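Local coordinates for protein chloride intracellular channel exc-4 (Caenorhabditis elegans, PDB 2YV9) that may insert into membranes to form chloride channels and is required to keep the lumen of the growing excretory canal from swelling into cysts, at residues A77-K87 / T92-I101; Q41-E52 / A232-A240. All blocks are in the same frame, centred on the assembly; numbering follows the deposited sequence.

Contact 1 of 2, residues A77-K87 / T92-I101; sequences AQPPIMIEEEK and TDNREIEGRI. With CA (calcium ion), chain C.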
# COMPACT_ATOMS: atom_id res chain seq x y z
N ALA A 77 -5.59 5.19 6.51
CA ALA A 77 -4.86 4.86 5.30
C ALA A 77 -3.76 5.88 5.09
O ALA A 77 -3.93 7.05 5.45
CB ALA A 77 -5.81 4.83 4.12
N GLN A 78 -2.65 5.46 4.46
CA GLN A 78 -1.52 6.35 4.23
C GLN A 78 -1.36 6.65 2.75
O GLN A 78 -1.73 5.78 1.90
CB GLN A 78 -0.22 5.66 4.69
CG GLN A 78 -0.19 5.39 6.19
CD GLN A 78 -0.36 6.65 6.99
OE1 GLN A 78 -1.35 6.83 7.74
NE2 GLN A 78 0.58 7.56 6.84
N PRO A 79 -0.75 7.81 2.44
CA PRO A 79 -0.42 8.05 1.06
C PRO A 79 0.55 6.99 0.60
O PRO A 79 1.28 6.43 1.41
CB PRO A 79 0.24 9.43 1.06
CG PRO A 79 -0.17 10.06 2.32
CD PRO A 79 -0.34 8.95 3.28
N PRO A 80 0.53 6.70 -0.71
CA PRO A 80 -0.34 7.28 -1.72
C PRO A 80 -1.78 6.80 -1.65
O PRO A 80 -2.08 5.62 -1.35
CB PRO A 80 0.26 6.77 -3.03
CG PRO A 80 0.90 5.47 -2.64
CD PRO A 80 1.40 5.63 -1.27
N ILE A 81 -2.69 7.74 -1.93
CA ILE A 81 -4.11 7.48 -2.02
C ILE A 81 -4.58 8.21 -3.30
O ILE A 81 -4.21 9.35 -3.54
CB ILE A 81 -4.91 8.06 -0.80
CG1 ILE A 81 -4.60 7.22 0.43
CG2 ILE A 81 -6.38 7.96 -1.03
CD1 ILE A 81 -5.00 7.94 1.71
N MET A 82 -5.43 7.56 -4.10
CA MET A 82 -5.93 8.12 -5.34
C MET A 82 -7.45 8.17 -5.30
O MET A 82 -8.10 7.15 -4.89
CB MET A 82 -5.43 7.34 -6.55
CG MET A 82 -5.69 8.06 -7.88
SD MET A 82 -4.87 7.23 -9.25
CE MET A 82 -5.75 5.72 -9.45
N ILE A 83 -8.00 9.35 -5.68
CA ILE A 83 -9.43 9.59 -5.66
C ILE A 83 -9.94 9.79 -7.06
O ILE A 83 -9.30 10.51 -7.86
CB ILE A 83 -9.83 10.87 -4.87
CG1 ILE A 83 -9.13 10.91 -3.52
CG2 ILE A 83 -11.32 10.87 -4.66
CD1 ILE A 83 -9.36 9.77 -2.76
N GLU A 84 -11.04 9.10 -7.36
CA GLU A 84 -11.73 9.33 -8.67
C GLU A 84 -13.17 9.69 -8.34
O GLU A 84 -14.09 8.88 -8.36
CB GLU A 84 -11.64 8.12 -9.58
CG GLU A 84 -12.07 8.38 -11.03
CD GLU A 84 -11.62 7.24 -11.95
OE1 GLU A 84 -11.04 6.22 -11.48
OE2 GLU A 84 -11.88 7.34 -13.17
N GLU A 85 -13.35 10.95 -8.01
CA GLU A 85 -14.60 11.42 -7.43
C GLU A 85 -15.80 11.23 -8.36
O GLU A 85 -16.87 10.86 -7.91
CB GLU A 85 -14.47 12.88 -7.06
CG GLU A 85 -14.91 13.13 -5.70
CD GLU A 85 -14.78 14.57 -5.33
OE1 GLU A 85 -13.94 15.28 -5.88
OE2 GLU A 85 -15.57 14.96 -4.46
N GLU A 86 -15.59 11.40 -9.66
CA GLU A 86 -16.70 11.29 -10.59
C GLU A 86 -17.27 9.87 -10.63
O GLU A 86 -18.42 9.69 -10.99
CB GLU A 86 -16.30 11.81 -11.99
CG GLU A 86 -15.85 13.27 -11.98
CD GLU A 86 -15.45 13.82 -13.34
OE1 GLU A 86 -15.18 13.04 -14.28
OE2 GLU A 86 -15.39 15.06 -13.44
N LYS A 87 -16.46 8.85 -10.29
CA LYS A 87 -16.96 7.47 -10.13
C LYS A 87 -17.28 7.12 -8.67
O LYS A 87 -17.59 5.98 -8.38
CB LYS A 87 -15.92 6.48 -10.63
CG LYS A 87 -15.51 6.69 -12.07
CD LYS A 87 -14.64 5.53 -12.52
CE LYS A 87 -14.45 5.55 -14.02
NZ LYS A 87 -15.71 5.23 -14.73
N THR A 92 -7.25 3.37 -1.86
CA THR A 92 -6.33 3.60 -0.75
C THR A 92 -5.19 2.58 -0.72
O THR A 92 -4.16 2.86 -0.12
CB THR A 92 -7.06 3.62 0.62
OG1 THR A 92 -7.64 2.34 0.85
CG2 THR A 92 -8.14 4.70 0.61
N ASP A 93 -5.35 1.45 -1.40
CA ASP A 93 -4.42 0.34 -1.35
C ASP A 93 -3.61 0.36 -2.63
O ASP A 93 -4.18 0.61 -3.71
CB ASP A 93 -5.16 -1.00 -1.24
CG ASP A 93 -4.22 -2.19 -1.07
OD1 ASP A 93 -3.54 -2.56 -2.04
OD2 ASP A 93 -4.16 -2.79 0.05
N ASN A 94 -2.31 0.13 -2.52
CA ASN A 94 -1.43 0.25 -3.71
C ASN A 94 -1.83 -0.71 -4.82
O ASN A 94 -1.61 -0.41 -6.04
CB ASN A 94 0.07 0.13 -3.31
CG ASN A 94 0.57 1.35 -2.53
OD1 ASN A 94 -0.20 2.28 -2.25
ND2 ASN A 94 1.87 1.40 -2.26
N ARG A 95 -2.41 -1.85 -4.46
CA ARG A 95 -2.90 -2.79 -5.51
C ARG A 95 -4.03 -2.10 -6.33
O ARG A 95 -4.09 -2.23 -7.56
CB ARG A 95 -3.44 -4.09 -4.87
CG ARG A 95 -2.35 -4.92 -4.23
CD ARG A 95 -2.92 -6.04 -3.35
NE ARG A 95 -3.56 -5.51 -2.14
CZ ARG A 95 -4.39 -6.20 -1.36
NH1 ARG A 95 -4.62 -7.49 -1.56
NH2 ARG A 95 -4.91 -5.61 -0.28
N GLU A 96 -4.93 -1.41 -5.65
CA GLU A 96 -6.06 -0.70 -6.25
C GLU A 96 -5.59 0.45 -7.15
O GLU A 96 -6.06 0.61 -8.28
CB GLU A 96 -6.96 -0.14 -5.15
CG GLU A 96 -7.65 -1.19 -4.29
CD GLU A 96 -8.34 -0.57 -3.05
OE1 GLU A 96 -7.98 0.54 -2.59
OE2 GLU A 96 -9.28 -1.21 -2.54
N ILE A 97 -4.63 1.23 -6.66
CA ILE A 97 -4.12 2.41 -7.42
C ILE A 97 -3.46 1.88 -8.67
O ILE A 97 -3.76 2.34 -9.78
CB ILE A 97 -3.14 3.26 -6.59
CG1 ILE A 97 -3.84 3.82 -5.34
CG2 ILE A 97 -2.50 4.38 -7.40
CD1 ILE A 97 -2.83 4.42 -4.30
N GLU A 98 -2.57 0.90 -8.53
CA GLU A 98 -1.88 0.35 -9.71
C GLU A 98 -2.88 -0.24 -10.70
O GLU A 98 -2.73 -0.08 -11.91
CB GLU A 98 -0.92 -0.75 -9.35
CG GLU A 98 -0.05 -1.19 -10.49
CD GLU A 98 0.89 -2.29 -10.05
OE1 GLU A 98 2.05 -1.98 -9.78
OE2 GLU A 98 0.47 -3.45 -9.87
N GLY A 99 -3.88 -0.95 -10.15
CA GLY A 99 -4.93 -1.61 -10.97
C GLY A 99 -5.66 -0.62 -11.86
O GLY A 99 -5.92 -0.87 -13.06
N ARG A 100 -6.00 0.51 -11.30
CA ARG A 100 -6.74 1.53 -12.06
C ARG A 100 -5.84 2.15 -13.14
O ARG A 100 -6.26 2.36 -14.29
CB ARG A 100 -7.32 2.61 -11.14
CG ARG A 100 -8.12 3.70 -11.90
CD ARG A 100 -9.28 3.11 -12.74
NE ARG A 100 -10.02 4.23 -13.33
CZ ARG A 100 -10.50 4.26 -14.58
NH1 ARG A 100 -10.35 3.23 -15.40
NH2 ARG A 100 -11.12 5.37 -15.01
N ILE A 101 -4.58 2.42 -12.80
CA ILE A 101 -3.65 3.02 -13.78
C ILE A 101 -3.34 2.00 -14.87
O ILE A 101 -3.27 2.36 -16.05
CB ILE A 101 -2.37 3.56 -13.09
CG1 ILE A 101 -2.73 4.56 -11.98
CG2 ILE A 101 -1.42 4.19 -14.14
CD1 ILE A 101 -1.50 4.91 -11.10
CA CA C . -1.66 3.48 0.16
O HOH W 1 -2.76 2.94 2.83
O HOH W 2 0.57 3.31 1.65

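Contact 2 of 2, residues Q41-E52 / A232-A240; sequences QEFWMELYALYE and AAFIESCPA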
# COMPACT_ATOMS: atom_id res chain seq x y z
N GLN A 41 5.95 8.68 -5.38
CA GLN A 41 6.64 9.07 -6.64
C GLN A 41 6.39 8.06 -7.77
O GLN A 41 6.22 8.43 -8.92
CB GLN A 41 8.11 9.29 -6.52
CG GLN A 41 8.55 10.11 -7.70
CD GLN A 41 10.02 10.60 -7.73
OE1 GLN A 41 10.83 10.35 -6.82
NE2 GLN A 41 10.36 11.29 -8.83
N GLU A 42 6.38 6.77 -7.46
CA GLU A 42 6.08 5.73 -8.46
C GLU A 42 4.73 6.05 -9.14
O GLU A 42 4.65 6.13 -10.36
CB GLU A 42 5.98 4.38 -7.77
CG GLU A 42 5.60 3.22 -8.67
CD GLU A 42 5.64 1.86 -7.99
OE1 GLU A 42 5.85 1.78 -6.75
OE2 GLU A 42 5.39 0.86 -8.70
N PHE A 43 3.64 6.20 -8.37
CA PHE A 43 2.35 6.41 -8.98
C PHE A 43 2.22 7.78 -9.63
O PHE A 43 1.53 7.93 -10.67
CB PHE A 43 1.18 6.14 -8.04
CG PHE A 43 1.14 4.73 -7.59
CD1 PHE A 43 1.14 3.71 -8.51
CD2 PHE A 43 1.16 4.41 -6.26
CE1 PHE A 43 1.14 2.40 -8.10
CE2 PHE A 43 1.14 3.08 -5.86
CZ PHE A 43 1.15 2.09 -6.76
N TRP A 44 2.87 8.78 -9.06
CA TRP A 44 2.84 10.11 -9.67
C TRP A 44 3.51 10.02 -11.03
O TRP A 44 2.92 10.49 -12.04
CB TRP A 44 3.51 11.14 -8.78
CG TRP A 44 3.36 12.60 -9.17
CD1 TRP A 44 2.94 13.15 -10.37
CD2 TRP A 44 3.72 13.69 -8.33
NE1 TRP A 44 2.97 14.54 -10.27
CE2 TRP A 44 3.43 14.88 -9.02
CE3 TRP A 44 4.18 13.77 -7.00
CZ2 TRP A 44 3.69 16.13 -8.47
CZ3 TRP A 44 4.40 15.01 -6.44
CH2 TRP A 44 4.17 16.18 -7.18
N MET A 45 4.66 9.33 -11.12
CA MET A 45 5.25 9.19 -12.46
C MET A 45 4.31 8.51 -13.45
O MET A 45 4.18 8.93 -14.63
CB MET A 45 6.55 8.39 -12.39
CG MET A 45 7.68 9.13 -11.69
SD MET A 45 9.29 8.38 -11.60
CE MET A 45 9.63 8.13 -13.32
N GLU A 46 3.64 7.46 -13.01
CA GLU A 46 2.68 6.77 -13.89
C GLU A 46 1.52 7.71 -14.30
O GLU A 46 1.11 7.79 -15.48
CB GLU A 46 2.19 5.51 -13.20
CG GLU A 46 3.28 4.44 -13.04
CD GLU A 46 2.85 3.24 -12.22
OE1 GLU A 46 1.67 3.19 -11.78
OE2 GLU A 46 3.69 2.35 -12.03
N LEU A 47 0.93 8.38 -13.32
CA LEU A 47 -0.11 9.37 -13.64
C LEU A 47 0.38 10.45 -14.61
O LEU A 47 -0.38 10.85 -15.51
CB LEU A 47 -0.67 9.99 -12.38
CG LEU A 47 -1.53 8.96 -11.62
CD1 LEU A 47 -1.90 9.50 -10.20
CD2 LEU A 47 -2.78 8.55 -12.30
N TYR A 48 1.61 10.91 -14.46
CA TYR A 48 2.17 11.93 -15.35
C TYR A 48 2.26 11.39 -16.77
O TYR A 48 1.95 12.10 -17.73
CB TYR A 48 3.56 12.44 -14.89
CG TYR A 48 3.88 13.78 -15.48
CD1 TYR A 48 3.64 14.96 -14.77
CD2 TYR A 48 4.38 13.89 -16.77
CE1 TYR A 48 3.89 16.19 -15.33
CE2 TYR A 48 4.63 15.12 -17.34
CZ TYR A 48 4.39 16.27 -16.63
OH TYR A 48 4.67 17.52 -17.20
N ALA A 49 2.66 10.13 -16.92
CA ALA A 49 2.71 9.51 -18.25
C ALA A 49 1.35 9.65 -18.95
O ALA A 49 1.27 9.99 -20.14
CB ALA A 49 3.11 8.02 -18.19
N LEU A 50 0.29 9.37 -18.21
CA LEU A 50 -1.09 9.43 -18.75
C LEU A 50 -1.59 10.85 -18.98
O LEU A 50 -2.21 11.14 -20.03
CB LEU A 50 -2.09 8.68 -17.88
CG LEU A 50 -1.86 7.21 -17.54
CD1 LEU A 50 -2.95 6.72 -16.62
CD2 LEU A 50 -1.86 6.40 -18.83
N TYR A 51 -1.37 11.71 -18.00
CA TYR A 51 -1.54 13.17 -18.08
C TYR A 51 -0.91 13.77 -19.36
O TYR A 51 -1.59 14.47 -20.12
CB TYR A 51 -0.91 13.85 -16.87
CG TYR A 51 -0.86 15.33 -16.96
CD1 TYR A 51 -2.02 16.10 -16.81
CD2 TYR A 51 0.34 15.99 -17.21
CE1 TYR A 51 -1.97 17.50 -16.90
CE2 TYR A 51 0.40 17.38 -17.32
CZ TYR A 51 -0.76 18.13 -17.16
OH TYR A 51 -0.69 19.51 -17.27
N GLU A 52 0.37 13.50 -19.60
CA GLU A 52 1.10 14.23 -20.67
C GLU A 52 0.60 13.85 -22.07
O GLU A 52 0.81 14.61 -23.01
CB GLU A 52 2.60 14.00 -20.60
CG GLU A 52 3.07 12.60 -20.91
CD GLU A 52 4.56 12.36 -20.64
OE1 GLU A 52 5.27 13.26 -20.13
OE2 GLU A 52 5.02 11.24 -20.97
N ALA A 232 10.08 14.35 -17.88
CA ALA A 232 9.20 15.22 -17.16
C ALA A 232 8.50 14.48 -16.03
O ALA A 232 8.38 15.02 -14.95
CB ALA A 232 8.18 15.89 -18.14
N ALA A 233 8.04 13.26 -16.27
CA ALA A 233 7.34 12.45 -15.20
C ALA A 233 8.19 12.37 -13.93
O ALA A 233 7.67 12.46 -12.81
CB ALA A 233 7.01 11.06 -15.68
N PHE A 234 9.48 12.18 -14.10
CA PHE A 234 10.39 12.13 -12.97
C PHE A 234 10.59 13.51 -12.33
O PHE A 234 10.49 13.69 -11.08
CB PHE A 234 11.73 11.53 -13.38
CG PHE A 234 12.74 11.56 -12.26
CD1 PHE A 234 12.70 10.57 -11.26
CD2 PHE A 234 13.63 12.63 -12.11
CE1 PHE A 234 13.56 10.62 -10.22
CE2 PHE A 234 14.52 12.66 -11.01
CZ PHE A 234 14.45 11.63 -10.08
N ILE A 235 10.89 14.49 -13.19
CA ILE A 235 11.24 15.81 -12.72
C ILE A 235 10.08 16.39 -11.92
O ILE A 235 10.30 16.92 -10.79
CB ILE A 235 11.61 16.74 -13.86
CG1 ILE A 235 12.85 16.23 -14.61
CG2 ILE A 235 11.86 18.17 -13.35
CD1 ILE A 235 13.04 16.93 -15.99
N GLU A 236 8.88 16.29 -12.45
CA GLU A 236 7.72 16.95 -11.82
C GLU A 236 7.38 16.34 -10.46
O GLU A 236 6.86 17.03 -9.57
CB GLU A 236 6.50 16.93 -12.75
CG GLU A 236 6.68 17.87 -13.96
CD GLU A 236 7.11 19.27 -13.57
OE1 GLU A 236 6.38 19.90 -12.78
OE2 GLU A 236 8.19 19.73 -14.04
N SER A 237 7.69 15.06 -10.28
CA SER A 237 7.32 14.33 -9.07
C SER A 237 8.48 14.19 -8.09
O SER A 237 8.36 13.48 -7.10
CB SER A 237 6.83 12.94 -9.45
OG SER A 237 7.86 12.23 -10.17
N CYS A 238 9.61 14.82 -8.38
CA CYS A 238 10.83 14.57 -7.61
C CYS A 238 10.93 15.53 -6.43
O CYS A 238 10.86 16.77 -6.62
CB CYS A 238 12.07 14.72 -8.51
SG CYS A 238 13.62 14.33 -7.66
N PRO A 239 11.10 14.98 -5.21
CA PRO A 239 11.17 15.89 -4.08
C PRO A 239 12.46 16.63 -4.05
O PRO A 239 13.43 16.16 -4.61
CB PRO A 239 11.08 14.96 -2.88
CG PRO A 239 11.63 13.71 -3.35
CD PRO A 239 11.17 13.59 -4.78
N ALA A 240 12.50 17.76 -3.32
CA ALA A 240 13.75 18.49 -3.11
C ALA A 240 14.77 17.68 -2.29
O ALA A 240 14.41 16.80 -1.46
CB ALA A 240 13.46 19.87 -2.39
O HOH W 3 7.54 12.24 -19.00

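Contact 1 of 2, residues A77-K87 / T92-I101
Arg100 and Glu84 meet at about a right angle as side chains, yet their flat ends are nearly coplanar, 11° apart. The guanidinium grips the carboxylate side-on: NE gives its hydrogen to Glu84 OE1 at 2.9 Å and NH2 to Glu84 OE2 at 2.8 Å, each oxygen using its syn lone pair. Arg100 leaves the helix with CG anti to the backbone N (chi1 180°) and then bends at chi2, which turns the guanidinium edge toward the strand. Tyr91 OH also hydrogen-bonds Glu84 OE1, which gives that oxygen a second partner. With an alanine in place of Arg100, the Glu84 carboxylate would probably keep Tyr91 but lose its balancing charge and the pair of bonds that holds it flat. Between this bridge and the calcium site, Met82 CB packs on Ile97 CG1 at 4.0 Å and the bend at chi3 swings CE to 3.9 Å from Arg100 CB, a turn that an unbranched thioether makes easily. Strand 81-84 and helix 94-101, their axes 8.6 Å apart, belong to the thioredoxin-like N-terminal domain of the GST fold, in which a cis-proline precedes this strand; here it is Pro80. The cis bond between Pro79 and Pro80 probably helps turn the neighbouring carbonyls to the calcium ion, which Pro80 O binds at 2.7 Å and Thr92 O at 2.6 Å, with Gln78 O and a water also bound. Beyond the calcium, Asp93 and Glu96 form a capping box: Asp93 OD1 accepts from Arg95 N, and Glu96 OE1 from Asp93 N. Asn94 ND2 reaches across to Asp93 of the second subunit.

Contact 2 of 2, residues Q41-E52 / A232-A240
Ser237 lies against the indole of Trp44, its CB over one face of the five-membered ring in a CH-pi contact, 3.6 Å from the ring centroid. Such a small residue lets the backbone of Glu236 and Ser237 come down on the same flat surface. The serine hydroxyl is gripped twice. It donates to Ala233 O at 2.7 Å, in the carbonyl plane, and accepts from Gln41 NE2 at 3.0 Å, the N-H pointing at OG with an angle of 152°. Gln41 reaches that far because its CG is anti to the backbone N (chi1 -161°) and the chain beyond is extended, which brings NE2 close to the Phe234 ring and Cys238, with OE1 by Pro239 CD. Next to it, Met45 lies alongside Phe234 with SD at the edge of the ring, a Met-aromatic contact. Ala233 lets the two backbones approach closely: its CA comes to 4.7 Å from Met45 CA, and its methyl touches Tyr48 CB at 3.8 Å. Toward the solvent side the fit changes character. The Tyr48 ring has the backbone carbon of Ala232 over one face, while the Ala232 methyl meets CE2; CE1 touches the aliphatic part of the exposed Glu236, 3.5 Å from Glu236 CG. Glu52, also exposed, hardly touches the other segment; a water links Glu52 OE1 to Ala233 N. The axes of segments 41-52 and 232-236 run at 131° to each other. This is domain packing in the soluble, GST-like form of a CLIC protein: the first helix of the thioredoxin-like domain against the all-helical C-terminal domain.

Overall arrangement
After strand 19-25, helix 38-52 supplies the first half of contact 2, and the chain then runs through strand 57-63 and helix 68-74 to reach contact 1. There a hairpin of strands 81-84 and 89-91 leads straight into helix 94-107, closing a short local loop. Contact 2 closes only about 180 residues after helix 38-52 ends its part, when 232-240 returns to it, so the small loop lies wholly within the large one. Phe43 joins them, packing on Pro80 and Ile97. Contact 1 ties an inner strand of the sheet to the helix that follows; contact 2 fastens the N-terminal domain, thought to rearrange on membrane insertion, to the helical C-terminal domain.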